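Local coordinates for secreted protein (Kutzneria albida DSM 43870, PDB 5M6Q) that is a microbial transglutaminase, probably cross-linking proteins by joining glutamine side chains to primary amines through isopeptide bonds, at residues R31-D36 and T49-N54; P61-S66 and Y162-R167; A73-A78 and D100-R105. All blocks are in the same frame, centred on the assembly; numbering follows the deposited sequence.

Interaction 1 (R31-D36 and T49-N54)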
loop_
_atom_site.group_PDB
_atom_site.type_symbol
_atom_site.label_atom_id
_atom_site.label_comp_id
_atom_site.label_asym_id
_atom_site.label_seq_id
_atom_site.Cartn_x
_atom_site.Cartn_y
_atom_site.Cartn_z
ATOM N N ARG A 31 1.974 15.705 -15.210
ATOM C CA ARG A 31 0.615 15.971 -15.645
ATOM C C ARG A 31 -0.233 16.497 -14.510
ATOM O O ARG A 31 0.119 16.379 -13.339
ATOM C CB ARG A 31 -0.034 14.711 -16.203
ATOM C CG ARG A 31 -0.440 13.720 -15.140
ATOM C CD ARG A 31 -1.378 12.701 -15.731
ATOM N NE ARG A 31 -1.502 11.523 -14.890
ATOM C CZ ARG A 31 -2.457 11.361 -13.983
ATOM N NH1 ARG A 31 -2.495 10.247 -13.261
ATOM N NH2 ARG A 31 -3.377 12.313 -13.805
ATOM N N GLU A 32 -1.375 17.051 -14.877
ATOM C CA GLU A 32 -2.301 17.602 -13.923
ATOM C C GLU A 32 -3.059 16.484 -13.219
ATOM O O GLU A 32 -3.379 15.450 -13.817
ATOM C CB GLU A 32 -3.254 18.554 -14.635
ATOM C CG GLU A 32 -4.200 19.332 -13.747
ATOM C CD GLU A 32 -4.658 20.617 -14.413
ATOM O OE1 GLU A 32 -3.801 21.291 -15.027
ATOM O OE2 GLU A 32 -5.864 20.943 -14.341
ATOM N N MET A 33 -3.324 16.689 -11.935
ATOM C CA MET A 33 -4.125 15.755 -11.173
ATOM C C MET A 33 -5.589 16.035 -11.506
ATOM O O MET A 33 -6.019 17.187 -11.482
ATOM C CB MET A 33 -3.837 15.891 -9.669
ATOM C CG MET A 33 -4.442 14.787 -8.813
ATOM S SD MET A 33 -4.137 14.934 -7.027
ATOM C CE MET A 33 -2.456 14.332 -6.863
ATOM N N THR A 34 -6.342 14.985 -11.827
ATOM C CA THR A 34 -7.735 15.121 -12.250
ATOM C C THR A 34 -8.676 15.360 -11.080
ATOM O O THR A 34 -8.271 15.318 -9.912
ATOM C CB THR A 34 -8.242 13.873 -12.994
ATOM O OG1 THR A 34 -8.516 12.842 -12.041
ATOM C CG2 THR A 34 -7.211 13.370 -13.997
ATOM N N GLU A 35 -9.944 15.587 -11.400
ATOM C CA GLU A 35 -10.930 15.848 -10.369
ATOM C C GLU A 35 -11.226 14.587 -9.582
ATOM O O GLU A 35 -11.316 14.636 -8.357
ATOM C CB GLU A 35 -12.213 16.428 -10.972
ATOM C CG GLU A 35 -12.065 17.889 -11.394
ATOM C CD GLU A 35 -11.352 18.739 -10.339
ATOM O OE1 GLU A 35 -11.726 18.662 -9.143
ATOM O OE2 GLU A 35 -10.406 19.477 -10.705
ATOM N N ASP A 36 -11.373 13.462 -10.278
ATOM C CA ASP A 36 -11.508 12.171 -9.605
ATOM C C ASP A 36 -10.312 11.906 -8.679
ATOM O O ASP A 36 -10.475 11.370 -7.580
ATOM C CB ASP A 36 -11.642 11.022 -10.619
ATOM C CG ASP A 36 -13.013 10.972 -11.289
ATOM O OD1 ASP A 36 -13.893 11.785 -10.927
ATOM O OD2 ASP A 36 -13.214 10.108 -12.176
ATOM N N THR A 49 -2.500 6.711 -1.187
ATOM C CA THR A 49 -2.132 5.441 -1.811
ATOM C C THR A 49 -2.992 5.144 -3.047
ATOM O O THR A 49 -2.465 4.742 -4.076
ATOM C CB THR A 49 -2.236 4.275 -0.793
ATOM O OG1 THR A 49 -1.152 4.373 0.144
ATOM C CG2 THR A 49 -2.162 2.935 -1.483
ATOM N N VAL A 50 -4.302 5.375 -2.956
ATOM C CA VAL A 50 -5.194 5.146 -4.090
ATOM C C VAL A 50 -4.770 5.994 -5.272
ATOM O O VAL A 50 -4.709 5.519 -6.407
ATOM C CB VAL A 50 -6.652 5.445 -3.722
ATOM C CG1 VAL A 50 -7.520 5.554 -4.992
ATOM C CG2 VAL A 50 -7.175 4.393 -2.769
ATOM N N VAL A 51 -4.450 7.253 -5.012
ATOM C CA VAL A 51 -4.027 8.109 -6.106
ATOM C C VAL A 51 -2.726 7.586 -6.725
ATOM O O VAL A 51 -2.572 7.571 -7.943
ATOM C CB VAL A 51 -3.895 9.549 -5.645
ATOM C CG1 VAL A 51 -3.166 10.388 -6.700
ATOM C CG2 VAL A 51 -5.296 10.116 -5.380
ATOM N N ASN A 52 -1.807 7.111 -5.903
ATOM C CA ASN A 52 -0.539 6.638 -6.448
ATOM C C ASN A 52 -0.629 5.306 -7.209
ATOM O O ASN A 52 0.200 5.037 -8.064
ATOM C CB ASN A 52 0.504 6.536 -5.336
ATOM C CG ASN A 52 1.034 7.898 -4.915
ATOM O OD1 ASN A 52 0.902 8.881 -5.642
ATOM N ND2 ASN A 52 1.629 7.962 -3.733
ATOM N N LEU A 53 -1.620 4.475 -6.913
ATOM C CA LEU A 53 -1.810 3.266 -7.706
ATOM C C LEU A 53 -2.300 3.584 -9.119
ATOM O O LEU A 53 -2.056 2.809 -10.034
ATOM C CB LEU A 53 -2.778 2.314 -7.020
ATOM C CG LEU A 53 -2.214 1.748 -5.723
ATOM C CD1 LEU A 53 -3.315 1.126 -4.902
ATOM C CD2 LEU A 53 -1.129 0.720 -6.040
ATOM N N ASN A 54 -2.979 4.720 -9.290
ATOM C CA ASN A 54 -3.291 5.237 -10.629
ATOM C C ASN A 54 -4.231 4.278 -11.350
ATOM O O ASN A 54 -4.137 4.071 -12.552
ATOM C CB ASN A 54 -2.005 5.457 -11.446
ATOM C CG ASN A 54 -2.246 6.258 -12.735
ATOM O OD1 ASN A 54 -3.241 6.965 -12.855
ATOM N ND2 ASN A 54 -1.328 6.147 -13.688
#
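M33 and V51 bring the two backbones nearest, with their CA atoms 9.2 Å apart, a gap wide enough that only side chains bridge it, and the two surfaces bury just 119 Å². The apolar bridge is a single methyl-to-methyl touch. M33 has its CG anti to the backbone N, and the chain stays extended until it bends at chi3 (-79°), which sends CE across to V51; there M33 CE lies 4.0 Å from V51 CG1, and the two side chains meet at about a right angle. Both buried side chains also pack on W25 of helix 18-28. This corner joins the start of one helix to the end of another. T34 is the N-cap of helix 35-41: its side chain caps the backbone N just past D36, that of E37, while E37 OE1 accepts from T34 N in return, the reciprocal pattern of a capping box. N54 ends helix 47-53 by turning to positive phi (65°). Near that end R31 reaches over from the opposite direction, its guanidinium inclined by 27° to the N54 amide. R31 NH1 stands 3.4 Å from N54 OD1, but the angle is too poor for a hydrogen bond. The polar grip on both groups lies elsewhere: R31 NH1 forms a salt bridge with E37 OE2, and N54 ND2 donates to K223 O. A weak bond of 3.1 Å from R31 NH2 to E32 O accompanies the stronger salt bridge to E37.

Interaction 2 (P61-S66 and Y162-R167)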
loop_
_atom_site.group_PDB
_atom_site.type_symbol
_atom_site.label_atom_id
_atom_site.label_comp_id
_atom_site.label_asym_id
_atom_site.label_seq_id
_atom_site.Cartn_x
_atom_site.Cartn_y
_atom_site.Cartn_z
ATOM N N PRO A 61 -7.298 0.483 -1.698
ATOM C CA PRO A 61 -6.083 -0.248 -2.064
ATOM C C PRO A 61 -6.264 -1.743 -1.789
ATOM O O PRO A 61 -6.701 -2.117 -0.707
ATOM C CB PRO A 61 -5.006 0.371 -1.157
ATOM C CG PRO A 61 -5.568 1.688 -0.727
ATOM C CD PRO A 61 -7.055 1.468 -0.632
ATOM N N PRO A 62 -5.933 -2.592 -2.760
ATOM C CA PRO A 62 -6.196 -4.028 -2.602
ATOM C C PRO A 62 -5.254 -4.679 -1.601
ATOM O O PRO A 62 -4.064 -4.365 -1.593
ATOM C CB PRO A 62 -5.964 -4.580 -4.008
ATOM C CG PRO A 62 -4.917 -3.668 -4.581
ATOM C CD PRO A 62 -5.132 -2.298 -3.961
ATOM N N LEU A 63 -5.774 -5.589 -0.779
ATOM C CA LEU A 63 -4.998 -6.143 0.326
ATOM C C LEU A 63 -4.598 -7.590 0.072
ATOM O O LEU A 63 -4.108 -8.264 0.975
ATOM C CB LEU A 63 -5.793 -6.032 1.628
ATOM C CG LEU A 63 -6.182 -4.588 1.965
ATOM C CD1 LEU A 63 -6.983 -4.507 3.270
ATOM C CD2 LEU A 63 -4.944 -3.697 2.069
ATOM N N ASN A 64 -4.793 -8.031 -1.171
ATOM C CA ASN A 64 -4.568 -9.417 -1.607
ATOM C C ASN A 64 -3.211 -9.986 -1.222
ATOM O O ASN A 64 -3.088 -11.156 -0.873
ATOM C CB ASN A 64 -4.684 -9.524 -3.141
ATOM C CG ASN A 64 -5.962 -8.941 -3.679
ATOM O OD1 ASN A 64 -5.944 -8.125 -4.603
ATOM N ND2 ASN A 64 -7.089 -9.372 -3.123
ATOM N N LEU A 65 -2.188 -9.156 -1.377
ATOM C CA LEU A 65 -0.802 -9.575 -1.224
ATOM C C LEU A 65 -0.183 -8.782 -0.093
ATOM O O LEU A 65 0.574 -7.837 -0.332
ATOM C CB LEU A 65 -0.011 -9.362 -2.520
ATOM C CG LEU A 65 -0.418 -10.126 -3.788
ATOM C CD1 LEU A 65 0.539 -9.762 -4.920
ATOM C CD2 LEU A 65 -0.478 -11.667 -3.585
ATOM N N SER A 66 -0.520 -9.177 1.135
ATOM C CA SER A 66 -0.082 -8.472 2.345
ATOM C C SER A 66 0.873 -9.336 3.149
ATOM O O SER A 66 0.632 -10.527 3.318
ATOM C CB SER A 66 -1.277 -8.084 3.223
ATOM O OG SER A 66 -2.091 -7.120 2.585
ATOM N N TYR A 162 -10.755 -9.030 7.100
ATOM C CA TYR A 162 -10.649 -7.628 7.472
ATOM C C TYR A 162 -11.882 -6.817 7.056
ATOM O O TYR A 162 -12.332 -6.903 5.920
ATOM C CB TYR A 162 -9.377 -7.023 6.874
ATOM C CG TYR A 162 -9.197 -5.597 7.282
ATOM C CD1 TYR A 162 -8.861 -5.270 8.596
ATOM C CD2 TYR A 162 -9.397 -4.572 6.375
ATOM C CE1 TYR A 162 -8.725 -3.957 8.991
ATOM C CE2 TYR A 162 -9.250 -3.266 6.750
ATOM C CZ TYR A 162 -8.907 -2.962 8.062
ATOM O OH TYR A 162 -8.762 -1.655 8.436
ATOM N N ARG A 163 -12.422 -6.029 7.982
ATOM C CA ARG A 163 -13.682 -5.296 7.756
ATOM C C ARG A 163 -13.572 -3.780 7.952
ATOM O O ARG A 163 -14.591 -3.106 8.089
ATOM C CB ARG A 163 -14.772 -5.807 8.704
ATOM C CG ARG A 163 -14.896 -7.304 8.810
ATOM C CD ARG A 163 -15.937 -7.688 9.866
ATOM N NE ARG A 163 -17.154 -6.879 9.764
ATOM C CZ ARG A 163 -17.654 -6.126 10.744
ATOM N NH1 ARG A 163 -17.052 -6.081 11.934
ATOM N NH2 ARG A 163 -18.765 -5.423 10.535
ATOM N N TYR A 164 -12.352 -3.254 8.008
ATOM C CA TYR A 164 -12.125 -1.823 8.236
ATOM C C TYR A 164 -12.714 -1.298 9.549
ATOM O O TYR A 164 -13.043 -0.113 9.655
ATOM C CB TYR A 164 -12.685 -0.996 7.076
ATOM C CG TYR A 164 -12.038 -1.311 5.752
ATOM C CD1 TYR A 164 -10.891 -0.646 5.339
ATOM C CD2 TYR A 164 -12.573 -2.278 4.916
ATOM C CE1 TYR A 164 -10.293 -0.940 4.134
ATOM C CE2 TYR A 164 -11.992 -2.578 3.709
ATOM C CZ TYR A 164 -10.855 -1.915 3.318
ATOM O OH TYR A 164 -10.286 -2.233 2.104
ATOM N N ARG A 165 -12.822 -2.166 10.547
ATOM C CA ARG A 165 -13.312 -1.762 11.856
ATOM C C ARG A 165 -12.229 -1.082 12.687
ATOM O O ARG A 165 -11.136 -1.618 12.827
ATOM C CB ARG A 165 -13.843 -2.965 12.638
ATOM C CG ARG A 165 -14.449 -2.552 13.986
ATOM C CD ARG A 165 -14.931 -3.732 14.848
ATOM N NE ARG A 165 -15.480 -3.235 16.106
ATOM C CZ ARG A 165 -15.002 -3.536 17.305
ATOM N NH1 ARG A 165 -13.978 -4.367 17.417
ATOM N NH2 ARG A 165 -15.558 -3.017 18.397
ATOM N N ALA A 166 -12.553 0.074 13.269
ATOM C CA ALA A 166 -11.634 0.780 14.162
ATOM C C ALA A 166 -11.679 0.222 15.573
ATOM O O ALA A 166 -12.716 -0.252 16.031
ATOM C CB ALA A 166 -11.956 2.264 14.201
ATOM N N ARG A 167 -10.557 0.302 16.274
ATOM C CA ARG A 167 -10.606 0.243 17.723
ATOM C C ARG A 167 -11.527 1.372 18.215
ATOM O O ARG A 167 -11.331 2.530 17.853
ATOM C CB ARG A 167 -9.212 0.372 18.323
ATOM C CG ARG A 167 -9.235 0.274 19.839
ATOM C CD ARG A 167 -7.880 0.330 20.454
ATOM N NE ARG A 167 -8.004 0.144 21.893
ATOM C CZ ARG A 167 -7.125 0.563 22.793
ATOM N NH1 ARG A 167 -6.027 1.205 22.412
ATOM N NH2 ARG A 167 -7.353 0.329 24.079
HETATM O O HOH W 1 -8.005 -1.141 1.527
#
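L63 and Y162 are brought together by contrasting first torsions: CG of L63 lies anti to its carbonyl carbon (chi1 -58°), whereas CG of Y162 is turned anti to the backbone N (chi1 -178°), and both CB atoms face the opposing segment. A methyl group makes the touch. L63 CD1 lies 3.9 Å from Y162 CD2, approaching the ring at a slant, and the same methyl is 4.2 Å from Y164 OH, the side chains of L63 and Y164 approaching each other from opposite directions. The two tyrosines also fit one another: Y162 CE2 stands 3.4 Å above the plane of the Y164 ring, offset toward its rim, while Y164 N sits 3.3 Å above the Y162 ring and Y164 CE1 lies at that ring's edge. The loop leading into edge strand 66-67 thus meets the 162-167 loop beside strand 122-131, whose F127 and K129 touch L63; K129 NZ also bonds to Y162 OH, and F131 meets the Y162 ring edge-to-face. Polar continuity comes from one water, which lies in the plane of the Y164 ring at its edge. It donates to P61 O at 2.8 Å and is 2.6 Å from Y164 OH. Behind the leucine, S66 OG donates to L63 O at 2.8 Å, from 38° out of the carbonyl plane, and so ties the turn at 63-66 together. With 103 Å² buried, one leucine methyl touching both tyrosines and one bridging water, the chemistry implies joining by dispersion and a shared water, without a direct hydrogen bond between the segments.

Interaction 3 (A73-A78 and D100-R105)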
loop_
_atom_site.group_PDB
_atom_site.type_symbol
_atom_site.label_atom_id
_atom_site.label_comp_id
_atom_site.label_asym_id
_atom_site.label_seq_id
_atom_site.Cartn_x
_atom_site.Cartn_y
_atom_site.Cartn_z
ATOM N N ALA A 73 7.713 -8.168 1.228
ATOM C CA ALA A 73 6.998 -7.386 0.231
ATOM C C ALA A 73 7.952 -6.951 -0.871
ATOM O O ALA A 73 7.592 -6.911 -2.045
ATOM C CB ALA A 73 6.331 -6.166 0.862
ATOM N N GLU A 74 9.176 -6.610 -0.488
ATOM C CA GLU A 74 10.151 -6.203 -1.488
ATOM C C GLU A 74 10.536 -7.364 -2.407
ATOM O O GLU A 74 10.759 -7.162 -3.607
ATOM C CB GLU A 74 11.378 -5.601 -0.801
ATOM C CG GLU A 74 11.055 -4.217 -0.254
ATOM C CD GLU A 74 12.128 -3.669 0.653
ATOM O OE1 GLU A 74 12.581 -4.410 1.553
ATOM O OE2 GLU A 74 12.506 -2.494 0.455
ATOM N N ALA A 75 10.596 -8.575 -1.864
ATOM C CA ALA A 75 10.939 -9.734 -2.690
ATOM C C ALA A 75 9.795 -10.051 -3.654
ATOM O O ALA A 75 10.006 -10.442 -4.798
ATOM C CB ALA A 75 11.254 -10.949 -1.823
ATOM N N VAL A 76 8.577 -9.870 -3.180
ATOM C CA VAL A 76 7.404 -10.170 -3.978
ATOM C C VAL A 76 7.261 -9.108 -5.068
ATOM O O VAL A 76 6.953 -9.413 -6.217
ATOM C CB VAL A 76 6.161 -10.279 -3.076
ATOM C CG1 VAL A 76 4.876 -10.241 -3.909
ATOM C CG2 VAL A 76 6.251 -11.597 -2.257
ATOM N N GLN A 77 7.550 -7.862 -4.715
ATOM C CA GLN A 77 7.583 -6.774 -5.689
ATOM C C GLN A 77 8.567 -7.077 -6.810
ATOM O O GLN A 77 8.228 -6.966 -7.989
ATOM C CB GLN A 77 7.959 -5.447 -5.009
ATOM C CG GLN A 77 7.990 -4.254 -5.960
ATOM C CD GLN A 77 8.599 -3.015 -5.324
ATOM O OE1 GLN A 77 9.526 -3.106 -4.507
ATOM N NE2 GLN A 77 8.073 -1.846 -5.686
ATOM N N ALA A 78 9.787 -7.464 -6.454
ATOM C CA ALA A 78 10.788 -7.735 -7.491
ATOM C C ALA A 78 10.360 -8.917 -8.361
ATOM O O ALA A 78 10.526 -8.888 -9.575
ATOM C CB ALA A 78 12.150 -7.990 -6.881
ATOM N N ASP A 100 7.323 -19.465 -10.505
ATOM C CA ASP A 100 8.213 -18.629 -9.696
ATOM C C ASP A 100 8.353 -19.150 -8.261
ATOM O O ASP A 100 7.355 -19.293 -7.550
ATOM C CB ASP A 100 7.707 -17.193 -9.673
ATOM C CG ASP A 100 8.663 -16.257 -8.974
ATOM O OD1 ASP A 100 8.593 -16.132 -7.727
ATOM O OD2 ASP A 100 9.487 -15.646 -9.677
ATOM N N PRO A 101 9.598 -19.414 -7.828
ATOM C CA PRO A 101 9.869 -20.008 -6.511
ATOM C C PRO A 101 9.206 -19.278 -5.330
ATOM O O PRO A 101 8.806 -19.919 -4.364
ATOM C CB PRO A 101 11.401 -19.947 -6.397
ATOM C CG PRO A 101 11.880 -19.120 -7.544
ATOM C CD PRO A 101 10.830 -19.187 -8.604
ATOM N N ILE A 102 9.072 -17.963 -5.402
ATOM C CA ILE A 102 8.411 -17.239 -4.324
ATOM C C ILE A 102 6.895 -17.153 -4.532
ATOM O O ILE A 102 6.101 -17.457 -3.637
ATOM C CB ILE A 102 9.022 -15.843 -4.173
ATOM C CG1 ILE A 102 10.449 -15.962 -3.639
ATOM C CG2 ILE A 102 8.170 -14.970 -3.277
ATOM C CD1 ILE A 102 11.222 -14.657 -3.719
ATOM N N LEU A 103 6.487 -16.754 -5.724
ATOM C CA LEU A 103 5.091 -16.434 -5.956
ATOM C C LEU A 103 4.172 -17.674 -5.905
ATOM O O LEU A 103 3.013 -17.570 -5.512
ATOM C CB LEU A 103 4.957 -15.700 -7.295
ATOM C CG LEU A 103 5.772 -14.396 -7.373
ATOM C CD1 LEU A 103 5.666 -13.753 -8.742
ATOM C CD2 LEU A 103 5.351 -13.407 -6.302
ATOM N N LYS A 104 4.687 -18.843 -6.268
ATOM C CA LYS A 104 3.835 -20.031 -6.360
ATOM C C LYS A 104 3.342 -20.509 -5.002
ATOM O O LYS A 104 2.356 -21.227 -4.926
ATOM C CB LYS A 104 4.567 -21.175 -7.077
ATOM C CG LYS A 104 5.684 -21.815 -6.285
ATOM C CD LYS A 104 6.398 -22.886 -7.113
ATOM C CE LYS A 104 7.426 -23.625 -6.280
ATOM N NZ LYS A 104 8.159 -24.671 -7.060
ATOM N N ARG A 105 4.009 -20.107 -3.922
ATOM C CA ARG A 105 3.552 -20.511 -2.597
ATOM C C ARG A 105 2.534 -19.552 -2.004
ATOM O O ARG A 105 2.032 -19.792 -0.921
ATOM C CB ARG A 105 4.726 -20.632 -1.640
ATOM C CG ARG A 105 5.845 -21.498 -2.157
ATOM C CD ARG A 105 7.158 -20.895 -1.777
ATOM N NE ARG A 105 7.596 -21.258 -0.439
ATOM C CZ ARG A 105 8.372 -20.479 0.310
ATOM N NH1 ARG A 105 8.762 -20.885 1.511
ATOM N NH2 ARG A 105 8.755 -19.284 -0.140
#
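V76 and I102 meet where helix 70-84, one side of which lies on strands 122-131 and 214-223 of the central sheet, receives an Asx turn that leads into the 3-10 segment 103-105. The backbones come close here, 7.0 Å between the CA atoms of V76 and L103, and 153 Å² is buried by purely apolar contact. The valine presents a pair of bumps to a matching pair. Its two methyls diverge, CG1 anti to the backbone N and CG2 anti to the carbonyl carbon, and each lies against one methyl of the other segment: V76 CG2 rests 4.0 Å from I102 CG2, and V76 CG1 is the same 4.0 Å from L103 CD2. Those two partners are themselves neighbours, with I102 CG2 4.4 Å from L103 CD2. I102 has a fork of its own: while CG2 meets V76, the longer branch runs across the helix, and I102 CD1 ends against the small methyl A75 CB at 4.2 Å. L103 extends the surface further along helix 70-84, packing also on A79, L80 and I83, while V76 touches V219 and L106. The turn that presents I102 and L103 is held by D100, whose OD1 accepts from both their amides: I102 N approaches from above the carboxylate plane, whereas L103 N, at 3.0 Å from D100 OD1 with an N-H...O angle of 167°, uses the anti lone pair.

How the interactions relate
Interactions 1 and 2 follow each other along the chain and touch although their centres lie 21 Å apart: V50 CG2 is 3.6 Å from P61 CD, so helix 47-53 packs against the P61 end of that loop. The helix begins just after C45, which bears a 2-hydroxyethylthio modification. Interaction 3 falls within the long excursion from 66 to 162 that interaction 2 closes; their centres are again 21 Å apart and their nearest atoms about 4 Å, without touching. Interactions 1 and 3 stay about 10 Å apart at nearest atoms. At interaction 2, N64 and R165 bind separate MES molecules, probably from the crystallisation liquor, and the Y164 side chain is about 4 Å from a MES.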